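Local coordinates for GMP reductase (Trypanosoma brucei brucei, PDB 6JIG), which probably catalyses the irreversible NADPH-dependent deamination of GMP to IMP, and binds guanine nucleotides at a second site in its CBS domains, at residues T11-Y15 / D16-I20; G358-S361 / K362-A366. The protein carries 1 engineered substitution. All coordinates share one frame; numbering follows the deposited sequence.

Both contacts are local and buried, and they adjoin, their centres about 10 Å apart. Contact 1 is a short 3-10 turn in the N-terminal arm, running into strand 18-20; contact 2 is one helix of the barrel, 357-365, between strands 348-351 and 370-373. Lys362 NZ joins them, 2.8 Å from Val18 O and 3.0 Å from Tyr15 O, while the hydroxyl Tyr15 OH packs on Ala363 CB at 3.5 Å. Their chemistry differs with place: in contact 1 an aspartate side chain and a bridging water brace the turn, whereas contact 2 rests on regular helical backbone bonds. Both also touch the third subunit.

Contact 1 (T11-Y15 / D16-I20); sequences TGLTY and DDVLI
Thr14 and Asp17 close a 3-10 turn, since Asp17 N donates to Thr14 O at 2.9 Å and Val18 N repeats the i to i+3 step to Tyr15 O at 3.2 Å. The carboxylate of Asp17 then turns back on the start of the turn. Its CG lies beside the backbone N (chi1 -74°), which lets OD2 receive Thr14 N at 2.8 Å in a nearly straight bond of 174°, on the anti lone pair. A water also grips OD2, donating to it at 2.9 Å and to Gly12 O at 2.6 Å, so two donors hold this oxygen, while OD1 is bonded to Thr476 OG1 of a second subunit. Thr14 CG2 lies against OD2 at 3.5 Å. Thr14 OG1, anti to the backbone N, is only weakly bonded to a second water, which accepts from Asp16 N. On the apolar side, Leu13 CD1 meets Val18 CG1 at 4.0 Å, the two side chains crossing at about a right angle. Asp17 OD2 thus takes the amide of Thr14, the residue before the turn: this is the aspartate-to-amide half of a capping box, and since the Thr14 hydroxyl does not return it to Asp17 N, the full box is not formed. The turn leads into strand 18-20, which pairs antiparallel with strand 472-475 beside the (beta/alpha)8 barrel.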
loop_
_atom_site.group_PDB
_atom_site.type_symbol
_atom_site.label_atom_id
_atom_site.label_comp_id
_atom_site.label_asym_id
_atom_site.label_seq_id
_atom_site.Cartn_x
_atom_site.Cartn_y
_atom_site.Cartn_z
ATOM N N THR A 11 31.868 -17.523 -11.190
ATOM C CA THR A 11 30.468 -17.147 -11.069
ATOM C C THR A 11 29.599 -18.396 -11.124
ATOM O O THR A 11 29.744 -19.213 -12.035
ATOM C CB THR A 11 30.073 -16.167 -12.175
ATOM O OG1 THR A 11 30.721 -14.920 -11.921
ATOM C CG2 THR A 11 28.563 -15.940 -12.181
ATOM N N GLY A 12 28.705 -18.547 -10.150
ATOM C CA GLY A 12 27.757 -19.651 -10.147
ATOM C C GLY A 12 26.398 -19.180 -10.635
ATOM O O GLY A 12 26.003 -18.042 -10.407
ATOM N N LEU A 13 25.681 -20.069 -11.312
ATOM C CA LEU A 13 24.388 -19.744 -11.895
ATOM C C LEU A 13 23.287 -20.520 -11.197
ATOM O O LEU A 13 23.490 -21.667 -10.777
ATOM C CB LEU A 13 24.359 -20.083 -13.386
ATOM C CG LEU A 13 25.481 -19.452 -14.203
ATOM C CD1 LEU A 13 25.394 -19.968 -15.629
ATOM C CD2 LEU A 13 25.380 -17.947 -14.157
ATOM N N THR A 14 22.115 -19.906 -11.098
ATOM C CA THR A 14 20.931 -20.630 -10.659
ATOM C C THR A 14 19.942 -20.750 -11.817
ATOM O O THR A 14 20.214 -20.308 -12.942
ATOM C CB THR A 14 20.292 -19.963 -9.437
ATOM O OG1 THR A 14 19.339 -20.874 -8.877
ATOM C CG2 THR A 14 19.588 -18.667 -9.840
ATOM N N TYR A 15 18.781 -21.359 -11.538
ATOM C CA TYR A 15 17.818 -21.627 -12.611
ATOM C C TYR A 15 17.388 -20.341 -13.299
ATOM O O TYR A 15 17.312 -20.286 -14.532
ATOM C CB TYR A 15 16.592 -22.359 -12.076
ATOM C CG TYR A 15 16.937 -23.700 -11.470
ATOM C CD1 TYR A 15 17.618 -24.655 -12.214
ATOM C CD2 TYR A 15 16.606 -24.001 -10.155
ATOM C CE1 TYR A 15 17.941 -25.892 -11.665
ATOM C CE2 TYR A 15 16.930 -25.252 -9.593
ATOM C CZ TYR A 15 17.598 -26.178 -10.362
ATOM O OH TYR A 15 17.926 -27.410 -9.852
ATOM N N ASP A 16 17.103 -19.292 -12.517
ATOM C CA ASP A 16 16.672 -18.023 -13.101
ATOM C C ASP A 16 17.755 -17.326 -13.918
ATOM O O ASP A 16 17.460 -16.294 -14.542
ATOM C CB ASP A 16 16.181 -17.068 -12.014
ATOM C CG ASP A 16 14.755 -17.337 -11.609
ATOM O OD1 ASP A 16 14.082 -18.148 -12.284
ATOM O OD2 ASP A 16 14.306 -16.744 -10.608
ATOM N N ASP A 17 18.988 -17.835 -13.933
ATOM C CA ASP A 17 20.031 -17.233 -14.755
ATOM C C ASP A 17 20.048 -17.740 -16.194
ATOM O O ASP A 17 20.763 -17.169 -17.020
ATOM C CB ASP A 17 21.421 -17.481 -14.151
ATOM C CG ASP A 17 21.693 -16.629 -12.902
ATOM O OD1 ASP A 17 21.525 -15.390 -12.969
ATOM O OD2 ASP A 17 22.075 -17.200 -11.853
ATOM N N VAL A 18 19.329 -18.815 -16.524
ATOM C CA VAL A 18 19.486 -19.423 -17.841
ATOM C C VAL A 18 18.132 -19.760 -18.457
ATOM O O VAL A 18 17.105 -19.842 -17.778
ATOM C CB VAL A 18 20.382 -20.693 -17.793
ATOM C CG1 VAL A 18 21.787 -20.338 -17.288
ATOM C CG2 VAL A 18 19.765 -21.765 -16.898
ATOM N N LEU A 19 18.147 -19.921 -19.776
ATOM C CA LEU A 19 17.052 -20.545 -20.514
ATOM C C LEU A 19 17.603 -21.706 -21.313
ATOM O O LEU A 19 18.785 -21.720 -21.654
ATOM C CB LEU A 19 16.385 -19.560 -21.477
ATOM C CG LEU A 19 15.761 -18.338 -20.831
ATOM C CD1 LEU A 19 15.433 -17.348 -21.946
ATOM C CD2 LEU A 19 14.504 -18.733 -20.066
ATOM N N ILE A 20 16.738 -22.682 -21.604
ATOM C CA ILE A 20 17.074 -23.776 -22.512
ATOM C C ILE A 20 16.976 -23.275 -23.951
ATOM O O ILE A 20 15.949 -22.732 -24.359
ATOM C CB ILE A 20 16.145 -24.972 -22.287
ATOM C CG1 ILE A 20 16.365 -25.542 -20.881
ATOM C CG2 ILE A 20 16.353 -26.044 -23.379
ATOM C CD1 ILE A 20 15.212 -26.472 -20.436
HETATM O O HOH W 1 23.832 -16.762 -9.608
HETATM O O HOH W 2 16.436 -19.466 -9.658
#

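Contact 2 (G358-S361 / K362-A366); sequences GDIS and KAIGA
The carboxylate of Asp359 faces the amine of Lys362 without touching it: NZ lies 4.2 Å beyond OD1, too far for a salt bridge, while OD2 is bonded to Arg355 N just before the helix and the side chain of Tyr15 covers one carboxylate face. Thr356 OG1 takes the amide of Asp359 at the start of the helix. The flat peptide groups are set for an alpha helix, by four i to i+4 bonds. Lys362 N donates to Gly358 O at 3.1 Å and Ala363 N to Asp359 O at 2.9 Å; Ile364 N meets Ile360 O at 3.0 Å, and Gly365 N reaches Ser361 O at 2.8 Å. Lys362 starts with CG beside its backbone N (chi1 -61°), which lays CG 3.3 Å from Gly358 O and sends the extended chain back past the preceding turn. Ile364 uses CG1 in the same way, 3.3 Å from Ile360 O, and the apolar branches of the two isoleucines meet more loosely, CG2 of Ile360 being 4.4 Å from CG1 of Ile364. Ile360 also packs on Val371 of the barrel strand 370-373, and Ile364 on Leu451 of helix 440-457, which places the helix between them. The ammonium of Lys362, itself a buried residue, is held by the carbonyls of Val18 and Tyr15. Two carbonyl acceptors with a carboxylate nearby would probably stabilise its positive charge; these bonds are the polar part of a joint with the N-terminal turn that Tyr15 and Ile20 complete by packing on the helix.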
loop_
_atom_site.group_PDB
_atom_site.type_symbol
_atom_site.label_atom_id
_atom_site.label_comp_id
_atom_site.label_asym_id
_atom_site.label_seq_id
_atom_site.Cartn_x
_atom_site.Cartn_y
_atom_site.Cartn_z
ATOM N N GLY A 358 9.277 -25.259 -15.579
ATOM C CA GLY A 358 10.432 -24.824 -16.356
ATOM C C GLY A 358 11.749 -25.056 -15.635
ATOM O O GLY A 358 12.748 -25.435 -16.250
ATOM N N ASP A 359 11.771 -24.833 -14.323
ATOM C CA ASP A 359 12.981 -25.109 -13.548
ATOM C C ASP A 359 13.320 -26.596 -13.545
ATOM O O ASP A 359 14.502 -26.979 -13.541
ATOM C CB ASP A 359 12.804 -24.626 -12.111
ATOM C CG ASP A 359 12.585 -23.137 -12.010
ATOM O OD1 ASP A 359 12.953 -22.417 -12.961
ATOM O OD2 ASP A 359 12.046 -22.691 -10.968
ATOM N N ILE A 360 12.303 -27.445 -13.533
ATOM C CA ILE A 360 12.538 -28.886 -13.611
ATOM C C ILE A 360 13.219 -29.248 -14.926
ATOM O O ILE A 360 14.180 -30.031 -14.949
ATOM C CB ILE A 360 11.211 -29.644 -13.419
ATOM C CG1 ILE A 360 10.661 -29.377 -12.015
ATOM C CG2 ILE A 360 11.421 -31.151 -13.666
ATOM C CD1 ILE A 360 9.295 -30.031 -11.744
ATOM N N SER A 361 12.736 -28.688 -16.047
ATOM C CA SER A 361 13.418 -28.917 -17.321
ATOM C C SER A 361 14.878 -28.490 -17.251
ATOM O O SER A 361 15.760 -29.175 -17.779
ATOM C CB SER A 361 12.719 -28.173 -18.465
ATOM O OG SER A 361 11.325 -28.461 -18.543
ATOM N N LYS A 362 15.155 -27.342 -16.628
ATOM C CA LYS A 362 16.540 -26.895 -16.541
ATOM C C LYS A 362 17.373 -27.843 -15.688
ATOM O O LYS A 362 18.525 -28.140 -16.024
ATOM C CB LYS A 362 16.602 -25.473 -15.966
ATOM C CG LYS A 362 15.865 -24.443 -16.827
ATOM C CD LYS A 362 15.853 -23.035 -16.158
ATOM C CE LYS A 362 14.841 -22.120 -16.840
ATOM N NZ LYS A 362 14.888 -20.728 -16.245
ATOM N N ALA A 363 16.822 -28.298 -14.563
ATOM C CA ALA A 363 17.574 -29.195 -13.690
ATOM C C ALA A 363 17.940 -30.490 -14.416
ATOM O O ALA A 363 19.090 -30.942 -14.362
ATOM C CB ALA A 363 16.762 -29.485 -12.428
ATOM N N ILE A 364 16.972 -31.091 -15.111
ATOM C CA ILE A 364 17.244 -32.301 -15.894
ATOM C C ILE A 364 18.234 -31.998 -17.014
ATOM O O ILE A 364 19.178 -32.759 -17.254
ATOM C CB ILE A 364 15.934 -32.891 -16.463
ATOM C CG1 ILE A 364 14.918 -33.172 -15.356
ATOM C CG2 ILE A 364 16.229 -34.153 -17.259
ATOM C CD1 ILE A 364 15.410 -34.150 -14.292
ATOM N N GLY A 365 18.032 -30.882 -17.725
ATOM C CA GLY A 365 18.996 -30.468 -18.736
ATOM C C GLY A 365 20.402 -30.251 -18.207
ATOM O O GLY A 365 21.383 -30.472 -18.929
ATOM N N ALA A 366 20.533 -29.814 -16.953
ATOM C CA ALA A 366 21.854 -29.651 -16.360
ATOM C C ALA A 366 22.448 -30.973 -15.859
ATOM O O ALA A 366 23.542 -30.968 -15.283
ATOM C CB ALA A 366 21.791 -28.641 -15.206
#